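PDB 6FBM: gram-negative insecticidal protein from Chromobacterium piscinae, which acts as an insecticidal toxin of the MACPF and beta-tripod families, probably by forming pores in target membranes as other MACPF proteins do. Local coordinates for residues Gln114-Ile119 against Pro312-Val317; Glu80-Arg85 against Gln308-Lys313; Val317-Ala322 against Lys375-Leu380. All blocks are in the same frame, centred on the assembly; numbering follows the deposited sequence.

Contact 1: Gln114-Ile119 against Pro312-Val317; sequences QQLTEI and PKVDKV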
loop_
_atom_site.group_PDB
_atom_site.type_symbol
_atom_site.label_atom_id
_atom_site.label_comp_id
_atom_site.label_asym_id
_atom_site.label_seq_id
_atom_site.Cartn_x
_atom_site.Cartn_y
_atom_site.Cartn_z
ATOM N N GLN A 114 -5.818 29.153 34.747
ATOM C CA GLN A 114 -4.490 29.500 35.221
ATOM C C GLN A 114 -4.542 30.678 36.179
ATOM O O GLN A 114 -3.859 30.695 37.194
ATOM C CB GLN A 114 -3.574 29.833 34.041
ATOM C CG GLN A 114 -3.159 28.647 33.196
ATOM C CD GLN A 114 -2.430 29.070 31.942
ATOM O OE1 GLN A 114 -2.868 28.773 30.821
ATOM N NE2 GLN A 114 -1.312 29.772 32.114
ATOM N N GLN A 115 -5.361 31.657 35.835
ATOM C CA GLN A 115 -5.459 32.888 36.596
ATOM C C GLN A 115 -6.436 32.770 37.776
ATOM O O GLN A 115 -6.259 33.438 38.786
ATOM C CB GLN A 115 -5.891 34.029 35.686
ATOM C CG GLN A 115 -4.999 34.264 34.494
ATOM C CD GLN A 115 -5.446 35.495 33.701
ATOM O OE1 GLN A 115 -4.976 36.622 33.935
ATOM N NE2 GLN A 115 -6.318 35.280 32.726
ATOM N N LEU A 116 -7.471 31.946 37.645
ATOM C CA LEU A 116 -8.364 31.719 38.771
ATOM C C LEU A 116 -7.651 31.142 39.986
ATOM O O LEU A 116 -6.616 30.481 39.886
ATOM C CB LEU A 116 -9.547 30.827 38.390
ATOM C CG LEU A 116 -10.589 31.530 37.525
ATOM C CD1 LEU A 116 -11.714 30.550 37.195
ATOM C CD2 LEU A 116 -11.126 32.786 38.262
ATOM N N THR A 117 -8.240 31.399 41.127
ATOM C CA THR A 117 -7.753 30.916 42.383
ATOM C C THR A 117 -8.737 29.818 42.805
ATOM O O THR A 117 -9.755 29.609 42.128
ATOM C CB THR A 117 -7.578 32.105 43.355
ATOM O OG1 THR A 117 -6.691 31.748 44.400
ATOM C CG2 THR A 117 -8.857 32.577 43.942
ATOM N N GLU A 118 -8.413 29.041 43.845
ATOM C CA GLU A 118 -9.221 27.861 44.218
ATOM C C GLU A 118 -9.308 26.750 43.150
ATOM O O GLU A 118 -10.211 25.891 43.191
ATOM C CB GLU A 118 -10.669 28.257 44.602
ATOM C CG GLU A 118 -10.838 29.393 45.602
ATOM C CD GLU A 118 -10.317 29.069 46.983
ATOM O OE1 GLU A 118 -9.862 27.926 47.251
ATOM O OE2 GLU A 118 -10.369 30.013 47.803
ATOM N N ILE A 119 -8.370 26.766 42.188
ATOM C CA ILE A 119 -8.261 25.735 41.163
ATOM C C ILE A 119 -7.081 24.867 41.573
ATOM O O ILE A 119 -6.022 25.371 42.028
ATOM C CB ILE A 119 -7.984 26.328 39.786
ATOM C CG1 ILE A 119 -9.096 27.305 39.379
ATOM C CG2 ILE A 119 -7.815 25.237 38.731
ATOM C CD1 ILE A 119 -10.436 26.690 39.088
ATOM N N PRO A 312 -0.660 35.917 36.599
ATOM C CA PRO A 312 -1.593 36.809 37.284
ATOM C C PRO A 312 -2.792 36.040 37.874
ATOM O O PRO A 312 -3.336 35.153 37.208
ATOM C CB PRO A 312 -2.028 37.793 36.186
ATOM C CG PRO A 312 -1.683 37.145 34.885
ATOM C CD PRO A 312 -0.477 36.292 35.180
ATOM N N LYS A 313 -3.179 36.378 39.111
ATOM C CA LYS A 313 -4.246 35.672 39.813
ATOM C C LYS A 313 -5.440 36.574 40.094
ATOM O O LYS A 313 -5.281 37.762 40.361
ATOM C CB LYS A 313 -3.721 35.111 41.138
ATOM C CG LYS A 313 -2.526 34.184 41.031
ATOM C CD LYS A 313 -2.793 32.987 40.127
ATOM C CE LYS A 313 -3.991 32.136 40.568
ATOM N NZ LYS A 313 -3.950 30.760 40.031
ATOM N N VAL A 314 -6.634 35.986 40.020
ATOM C CA VAL A 314 -7.877 36.607 40.445
ATOM C C VAL A 314 -8.101 36.089 41.859
ATOM O O VAL A 314 -8.630 35.009 42.056
ATOM C CB VAL A 314 -9.045 36.192 39.521
ATOM C CG1 VAL A 314 -10.381 36.645 40.084
ATOM C CG2 VAL A 314 -8.824 36.775 38.139
ATOM N N ASP A 315 -7.660 36.869 42.842
ATOM C CA ASP A 315 -7.913 36.597 44.260
ATOM C C ASP A 315 -9.312 37.049 44.710
ATOM O O ASP A 315 -9.876 36.467 45.647
ATOM C CB ASP A 315 -6.838 37.281 45.110
ATOM C CG ASP A 315 -5.458 36.717 44.874
ATOM O OD1 ASP A 315 -5.268 35.503 45.033
ATOM O OD2 ASP A 315 -4.561 37.509 44.563
ATOM N N LYS A 316 -9.860 38.062 44.043
ATOM C CA LYS A 316 -11.137 38.628 44.398
ATOM C C LYS A 316 -12.224 37.768 43.761
ATOM O O LYS A 316 -12.624 37.998 42.614
ATOM C CB LYS A 316 -11.236 40.083 43.913
ATOM C CG LYS A 316 -10.116 41.031 44.359
ATOM C CD LYS A 316 -10.456 41.707 45.652
ATOM C CE LYS A 316 -9.275 42.394 46.337
ATOM N NZ LYS A 316 -9.142 43.821 45.916
ATOM N N VAL A 317 -12.707 36.774 44.508
ATOM C CA VAL A 317 -13.648 35.781 43.948
ATOM C C VAL A 317 -15.061 35.847 44.453
ATOM O O VAL A 317 -15.930 35.119 43.954
ATOM C CB VAL A 317 -13.123 34.349 44.143
ATOM C CG1 VAL A 317 -11.862 34.158 43.324
ATOM C CG2 VAL A 317 -12.884 34.013 45.634
#
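K313 curls back over the end of helix 111-115 and its amine takes two backbone carbonyls there. K313 CB lies 3.8 Å from Q115 O. CD lies near both Q115 O and Q114 O. K313 CE sits 3.2 Å from both Q115 O and L116 O. At the tip, K313 NZ donates to Q114 O at 2.8 Å and to L116 O at 2.7 Å. Bends at chi2 and chi3, both near -58°, fold the chain so that the amine returns to the helix end instead of running on past it. NZ reaches L116 O from above the carbonyl plane, 39° out of it, and lies 31° off the plane of Q114 C=O. The carbonyls at a helix C-terminus no longer all have helical N-H partners, so a lysine amine is a fitting donor, and the helix dipole would probably favour its charge.

Q115 O accepts from V314 N at 2.9 Å. These bonds tie the end of a helix in the MACPF part of the chain to the linker that leads from helix 300-304 to strand 318-321 of the C-terminal part.

The Q115 side chain packs its CB and CG against P312 O, and OE1 stands near CG of the proline ring. Its amide is held from elsewhere, by H526 and the backbone of Q527. L116 CD2 meets V314 CB in loose apolar contact, the two side chains side by side. Further along, T117 sends CG2 to V317 CG1 at 3.5 Å, and the two side chains cross at about a right angle.

Contact 2: Glu80-Arg85 against Gln308-Lys313; sequences EIEEYR and QQSIPK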
loop_
_atom_site.group_PDB
_atom_site.type_symbol
_atom_site.label_atom_id
_atom_site.label_comp_id
_atom_site.label_asym_id
_atom_site.label_seq_id
_atom_site.Cartn_x
_atom_site.Cartn_y
_atom_site.Cartn_z
ATOM N N GLU A 80 -1.677 25.689 43.982
ATOM C CA GLU A 80 -1.015 26.951 43.749
ATOM C C GLU A 80 -0.238 26.817 42.427
ATOM O O GLU A 80 0.662 25.993 42.320
ATOM C CB GLU A 80 -0.139 27.253 44.984
ATOM C CG GLU A 80 0.961 28.306 44.833
ATOM C CD GLU A 80 0.489 29.571 44.132
ATOM O OE1 GLU A 80 -0.657 29.995 44.413
ATOM O OE2 GLU A 80 1.252 30.131 43.308
ATOM N N ILE A 81 -0.611 27.617 41.424
ATOM C CA ILE A 81 -0.054 27.508 40.066
ATOM C C ILE A 81 1.483 27.587 40.031
ATOM O O ILE A 81 2.122 26.832 39.289
ATOM C CB ILE A 81 -0.674 28.530 39.087
ATOM C CG1 ILE A 81 -0.324 28.214 37.621
ATOM C CG2 ILE A 81 -0.217 29.952 39.386
ATOM C CD1 ILE A 81 -1.092 27.044 37.047
ATOM N N GLU A 82 2.077 28.470 40.835
ATOM C CA GLU A 82 3.531 28.628 40.848
ATOM C C GLU A 82 4.236 27.405 41.424
ATOM O O GLU A 82 5.366 27.099 41.045
ATOM C CB GLU A 82 3.962 29.869 41.644
ATOM C CG GLU A 82 3.406 31.199 41.146
ATOM C CD GLU A 82 3.561 31.424 39.652
ATOM O OE1 GLU A 82 2.574 31.872 39.012
ATOM O OE2 GLU A 82 4.678 31.160 39.120
ATOM N N GLU A 83 3.583 26.714 42.350
ATOM C CA GLU A 83 4.153 25.504 42.916
ATOM C C GLU A 83 4.026 24.374 41.881
ATOM O O GLU A 83 4.939 23.562 41.729
ATOM C CB GLU A 83 3.477 25.149 44.245
ATOM C CG GLU A 83 4.073 23.938 44.957
ATOM C CD GLU A 83 3.268 23.549 46.180
ATOM O OE1 GLU A 83 2.528 22.524 46.116
ATOM O OE2 GLU A 83 3.324 24.310 47.189
ATOM N N TYR A 84 2.900 24.326 41.175
ATOM C CA TYR A 84 2.737 23.388 40.065
ATOM C C TYR A 84 3.869 23.519 39.047
ATOM O O TYR A 84 4.475 22.528 38.655
ATOM C CB TYR A 84 1.389 23.599 39.360
ATOM C CG TYR A 84 1.256 22.831 38.087
ATOM C CD1 TYR A 84 0.801 21.517 38.081
ATOM C CD2 TYR A 84 1.611 23.408 36.870
ATOM C CE1 TYR A 84 0.702 20.803 36.886
ATOM C CE2 TYR A 84 1.500 22.712 35.683
ATOM C CZ TYR A 84 1.042 21.420 35.689
ATOM O OH TYR A 84 0.935 20.756 34.499
ATOM N N ARG A 85 4.128 24.755 38.638
ATOM C CA ARG A 85 5.217 25.064 37.723
ATOM C C ARG A 85 6.564 24.579 38.225
ATOM O O ARG A 85 7.336 24.037 37.446
ATOM C CB ARG A 85 5.318 26.564 37.475
ATOM C CG ARG A 85 4.124 27.126 36.746
ATOM C CD ARG A 85 4.223 28.625 36.702
ATOM N NE ARG A 85 5.145 29.050 35.674
ATOM C CZ ARG A 85 5.577 30.298 35.493
ATOM N NH1 ARG A 85 5.182 31.288 36.298
ATOM N NH2 ARG A 85 6.412 30.554 34.487
ATOM N N GLN A 308 10.071 33.741 34.275
ATOM C CA GLN A 308 9.841 33.567 35.710
ATOM C C GLN A 308 8.787 34.484 36.328
ATOM O O GLN A 308 8.542 34.373 37.518
ATOM C CB GLN A 308 11.150 33.714 36.483
ATOM C CG GLN A 308 12.233 32.744 36.069
ATOM C CD GLN A 308 11.719 31.324 35.942
ATOM O OE1 GLN A 308 11.592 30.610 36.934
ATOM N NE2 GLN A 308 11.413 30.912 34.718
ATOM N N GLN A 309 8.172 35.385 35.559
ATOM C CA GLN A 309 7.074 36.203 36.083
ATOM C C GLN A 309 5.968 35.278 36.567
ATOM O O GLN A 309 5.694 34.253 35.938
ATOM C CB GLN A 309 6.490 37.153 35.028
ATOM C CG GLN A 309 7.351 38.363 34.686
ATOM C CD GLN A 309 6.692 39.267 33.634
ATOM O OE1 GLN A 309 5.890 40.160 33.952
ATOM N NE2 GLN A 309 7.032 39.029 32.363
ATOM N N SER A 310 5.342 35.652 37.680
ATOM C CA SER A 310 4.183 34.932 38.195
ATOM C C SER A 310 3.000 35.038 37.242
ATOM O O SER A 310 2.866 36.005 36.478
ATOM C CB SER A 310 3.780 35.460 39.565
ATOM O OG SER A 310 4.641 34.913 40.557
ATOM N N ILE A 311 2.147 34.017 37.291
ATOM C CA ILE A 311 0.897 34.030 36.564
ATOM C C ILE A 311 0.008 35.005 37.314
ATOM O O ILE A 311 -0.036 34.963 38.551
ATOM C CB ILE A 311 0.236 32.637 36.538
ATOM C CG1 ILE A 311 1.170 31.596 35.894
ATOM C CG2 ILE A 311 -1.121 32.673 35.832
ATOM C CD1 ILE A 311 1.636 31.918 34.485
ATOM N N PRO A 312 -0.660 35.917 36.599
ATOM C CA PRO A 312 -1.593 36.809 37.284
ATOM C C PRO A 312 -2.792 36.040 37.874
ATOM O O PRO A 312 -3.336 35.153 37.208
ATOM C CB PRO A 312 -2.028 37.793 36.186
ATOM C CG PRO A 312 -1.683 37.145 34.885
ATOM C CD PRO A 312 -0.477 36.292 35.180
ATOM N N LYS A 313 -3.179 36.378 39.111
ATOM C CA LYS A 313 -4.246 35.672 39.813
ATOM C C LYS A 313 -5.440 36.574 40.094
ATOM O O LYS A 313 -5.281 37.762 40.361
ATOM C CB LYS A 313 -3.721 35.111 41.138
ATOM C CG LYS A 313 -2.526 34.184 41.031
ATOM C CD LYS A 313 -2.793 32.987 40.127
ATOM C CE LYS A 313 -3.991 32.136 40.568
ATOM N NZ LYS A 313 -3.950 30.760 40.031
#
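E82 OE1 accepts from I311 N at 2.8 Å in a nearly straight bond (171°). The amide comes from the syn side of the carboxylate, 34° out of its plane. R85 makes the second bond: NH1 donates to Q309 O at 3.0 Å, with the carbonyl oxygen in the guanidinium plane. I311 CD1 lies over one guanidinium face, while I311 CG1 packs against E82 OE1. A salt bridge links the two charged groups, E82 OE2 using its syn lone pair toward R85 NH1 (2.9 Å). Next to this polar pair, I81 CG2 touches I311 CB at 3.9 Å, the side chains crossing at about a right angle. The same methyl lies against the folded K313 chain.

Helix 81-88 follows strand 64-78 in the MACPF domain; its N-terminal half meets the loop after helix 300-304. E80 is the N-cap, and its OE2 accepts from E82 N at 3.1 Å.

K99, S307 and S102 form the second shell. E82 OE2 also pairs with K99. R85 bends at chi3 (79°), which turns its guanidinium toward the loop. There NH2 donates to S307 O and to S102 OG.

Contact 3: Val317-Ala322 against Lys375-Leu380; sequences VLLMDA and KDLFDL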
loop_
_atom_site.group_PDB
_atom_site.type_symbol
_atom_site.label_atom_id
_atom_site.label_comp_id
_atom_site.label_asym_id
_atom_site.label_seq_id
_atom_site.Cartn_x
_atom_site.Cartn_y
_atom_site.Cartn_z
ATOM N N VAL A 317 -12.707 36.774 44.508
ATOM C CA VAL A 317 -13.648 35.781 43.948
ATOM C C VAL A 317 -15.061 35.847 44.453
ATOM O O VAL A 317 -15.930 35.119 43.954
ATOM C CB VAL A 317 -13.123 34.349 44.143
ATOM C CG1 VAL A 317 -11.862 34.158 43.324
ATOM C CG2 VAL A 317 -12.884 34.013 45.634
ATOM N N LEU A 318 -15.313 36.724 45.424
ATOM C CA LEU A 318 -16.657 36.973 45.902
ATOM C C LEU A 318 -17.076 38.339 45.440
ATOM O O LEU A 318 -16.430 39.332 45.728
ATOM C CB LEU A 318 -16.707 36.860 47.416
ATOM C CG LEU A 318 -16.500 35.458 47.984
ATOM C CD1 LEU A 318 -16.456 35.471 49.512
ATOM C CD2 LEU A 318 -17.588 34.504 47.507
ATOM N N LEU A 319 -18.182 38.365 44.721
ATOM C CA LEU A 319 -18.796 39.589 44.277
ATOM C C LEU A 319 -19.743 40.021 45.376
ATOM O O LEU A 319 -20.724 39.333 45.664
ATOM C CB LEU A 319 -19.541 39.302 42.982
ATOM C CG LEU A 319 -20.193 40.432 42.197
ATOM C CD1 LEU A 319 -19.210 41.517 41.824
ATOM C CD2 LEU A 319 -20.868 39.836 40.975
ATOM N N MET A 320 -19.444 41.170 45.983
ATOM C CA MET A 320 -20.252 41.727 47.075
ATOM C C MET A 320 -21.257 42.790 46.602
ATOM O O MET A 320 -20.971 43.647 45.754
ATOM C CB MET A 320 -19.345 42.358 48.117
ATOM C CG MET A 320 -20.042 42.706 49.401
ATOM S SD MET A 320 -18.872 43.176 50.693
ATOM C CE MET A 320 -18.177 44.698 50.024
ATOM N N ASP A 321 -22.436 42.731 47.196
ATOM C CA ASP A 321 -23.390 43.817 47.178
ATOM C C ASP A 321 -23.562 44.221 48.649
ATOM O O ASP A 321 -24.162 43.481 49.428
ATOM C CB ASP A 321 -24.688 43.337 46.532
ATOM C CG ASP A 321 -25.786 44.374 46.583
ATOM O OD1 ASP A 321 -25.574 45.434 47.202
ATOM O OD2 ASP A 321 -26.872 44.107 46.061
ATOM N N ALA A 322 -22.987 45.375 49.016
ATOM C CA ALA A 322 -22.936 45.808 50.420
ATOM C C ALA A 322 -24.225 46.472 50.898
ATOM O O ALA A 322 -24.417 46.599 52.110
ATOM C CB ALA A 322 -21.747 46.744 50.664
ATOM N N LYS A 375 -21.745 36.758 45.963
ATOM C CA LYS A 375 -21.993 35.870 44.849
ATOM C C LYS A 375 -20.698 35.163 44.451
ATOM O O LYS A 375 -19.650 35.788 44.340
ATOM C CB LYS A 375 -22.556 36.652 43.670
ATOM C CG LYS A 375 -22.679 35.822 42.407
ATOM C CD LYS A 375 -23.516 36.527 41.346
ATOM C CE LYS A 375 -23.564 35.715 40.059
ATOM N NZ LYS A 375 -24.801 36.032 39.294
ATOM N N ASP A 376 -20.804 33.857 44.232
ATOM C CA ASP A 376 -19.705 33.047 43.754
ATOM C C ASP A 376 -19.569 33.256 42.240
ATOM O O ASP A 376 -20.086 32.482 41.450
ATOM C CB ASP A 376 -19.971 31.577 44.121
ATOM C CG ASP A 376 -18.722 30.698 44.007
ATOM O OD1 ASP A 376 -17.720 31.131 43.382
ATOM O OD2 ASP A 376 -18.746 29.579 44.569
ATOM N N LEU A 377 -18.876 34.323 41.856
ATOM C CA LEU A 377 -18.879 34.809 40.447
ATOM C C LEU A 377 -18.351 33.770 39.444
ATOM O O LEU A 377 -18.994 33.495 38.425
ATOM C CB LEU A 377 -18.027 36.070 40.306
ATOM C CG LEU A 377 -18.016 36.752 38.930
ATOM C CD1 LEU A 377 -19.394 36.849 38.258
ATOM C CD2 LEU A 377 -17.400 38.158 39.073
ATOM N N PHE A 378 -17.196 33.193 39.783
ATOM C CA PHE A 378 -16.507 32.226 38.934
ATOM C C PHE A 378 -16.900 30.770 39.217
ATOM O O PHE A 378 -16.281 29.859 38.681
ATOM C CB PHE A 378 -15.002 32.418 39.115
ATOM C CG PHE A 378 -14.576 33.850 38.992
ATOM C CD1 PHE A 378 -14.649 34.493 37.774
ATOM C CD2 PHE A 378 -14.161 34.552 40.088
ATOM C CE1 PHE A 378 -14.312 35.825 37.643
ATOM C CE2 PHE A 378 -13.816 35.894 39.990
ATOM C CZ PHE A 378 -13.873 36.534 38.752
ATOM N N ASP A 379 -17.925 30.565 40.060
ATOM C CA ASP A 379 -18.519 29.261 40.314
ATOM C C ASP A 379 -17.446 28.305 40.801
ATOM O O ASP A 379 -17.272 27.201 40.277
ATOM C CB ASP A 379 -19.221 28.733 39.040
ATOM C CG ASP A 379 -19.977 27.442 39.249
ATOM O OD1 ASP A 379 -20.472 27.188 40.373
ATOM O OD2 ASP A 379 -20.057 26.669 38.268
ATOM N N LEU A 380 -16.673 28.767 41.777
ATOM C CA LEU A 380 -15.583 28.003 42.352
ATOM C C LEU A 380 -15.979 27.120 43.515
ATOM O O LEU A 380 -15.144 26.389 44.004
ATOM C CB LEU A 380 -14.513 28.966 42.849
ATOM C CG LEU A 380 -13.939 29.927 41.838
ATOM C CD1 LEU A 380 -13.000 30.900 42.484
ATOM C CD2 LEU A 380 -13.246 29.153 40.746
HETATM O O HOH W 1 -15.987 32.884 42.220
#
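L319 and K375 form the firm end of this contact, an antiparallel hydrogen-bonded pair. L319 N donates to K375 O at 3.0 Å, in the carbonyl plane and nearly straight. K375 N returns a bond to L319 O at 2.8 Å, more bent at 147°. L319 CB and K375 CB lie 4.1 Å apart on one face of the sheet. From there the extended K375 chain leads away, and its amine is bonded to N350 O.

A second tight spot lies at V317. Its CB and CG1 pack on L380 CD1, the closest approach being 3.6 Å from V317 CG1. CG1 also meets F378 CD2, and V317 CA sits at the ring edge. With chi1 at -66°, CG1 is anti to the carbonyl carbon and faces these two side chains. L377 CG covers one face of the F378 ring.

Between these spots the pairing loosens and a single water bridges the two segments. A type I beta turn runs from D376 to D379. The water donates to V317 O (2.8 Å) and D376 OD1, and accepts from F378 N. D376 OD1 also accepts from L380 N, just after the turn, at 3.0 Å and from above the carboxylate plane. L319 CD2 and L377 CD2 touch only loosely, at 4.3 Å.

In the four-stranded mixed sheet, 318-321 and 373-376 are the inner pair. Strand 513-515 runs parallel beside 318-321, and 352-354 flanks 373-376. Helix 516-524 packs on the side of L319, L377 and F378, through M519 and L523.

All three contacts involve the single run from Q308 to A322, which leads from the MACPF part into the C-terminal sheet. Contacts 1 and 2 share P312 and K313 and lie side by side, against two different helices. Contact 2 relies on charged side chains reaching loop backbone, contact 1 on a lysine and backbone at a helix end. Contact 3 changes to strand pairing and apolar packing. None is wholly buried, but none of the residues touching in contact 3 is fully exposed, whereas contacts 1 and 2 each have two. V317 joins contacts 1 and 3, where F378 also packs on V314 and L116. Contacts 2 and 3 are about 23 Å apart, centre to centre.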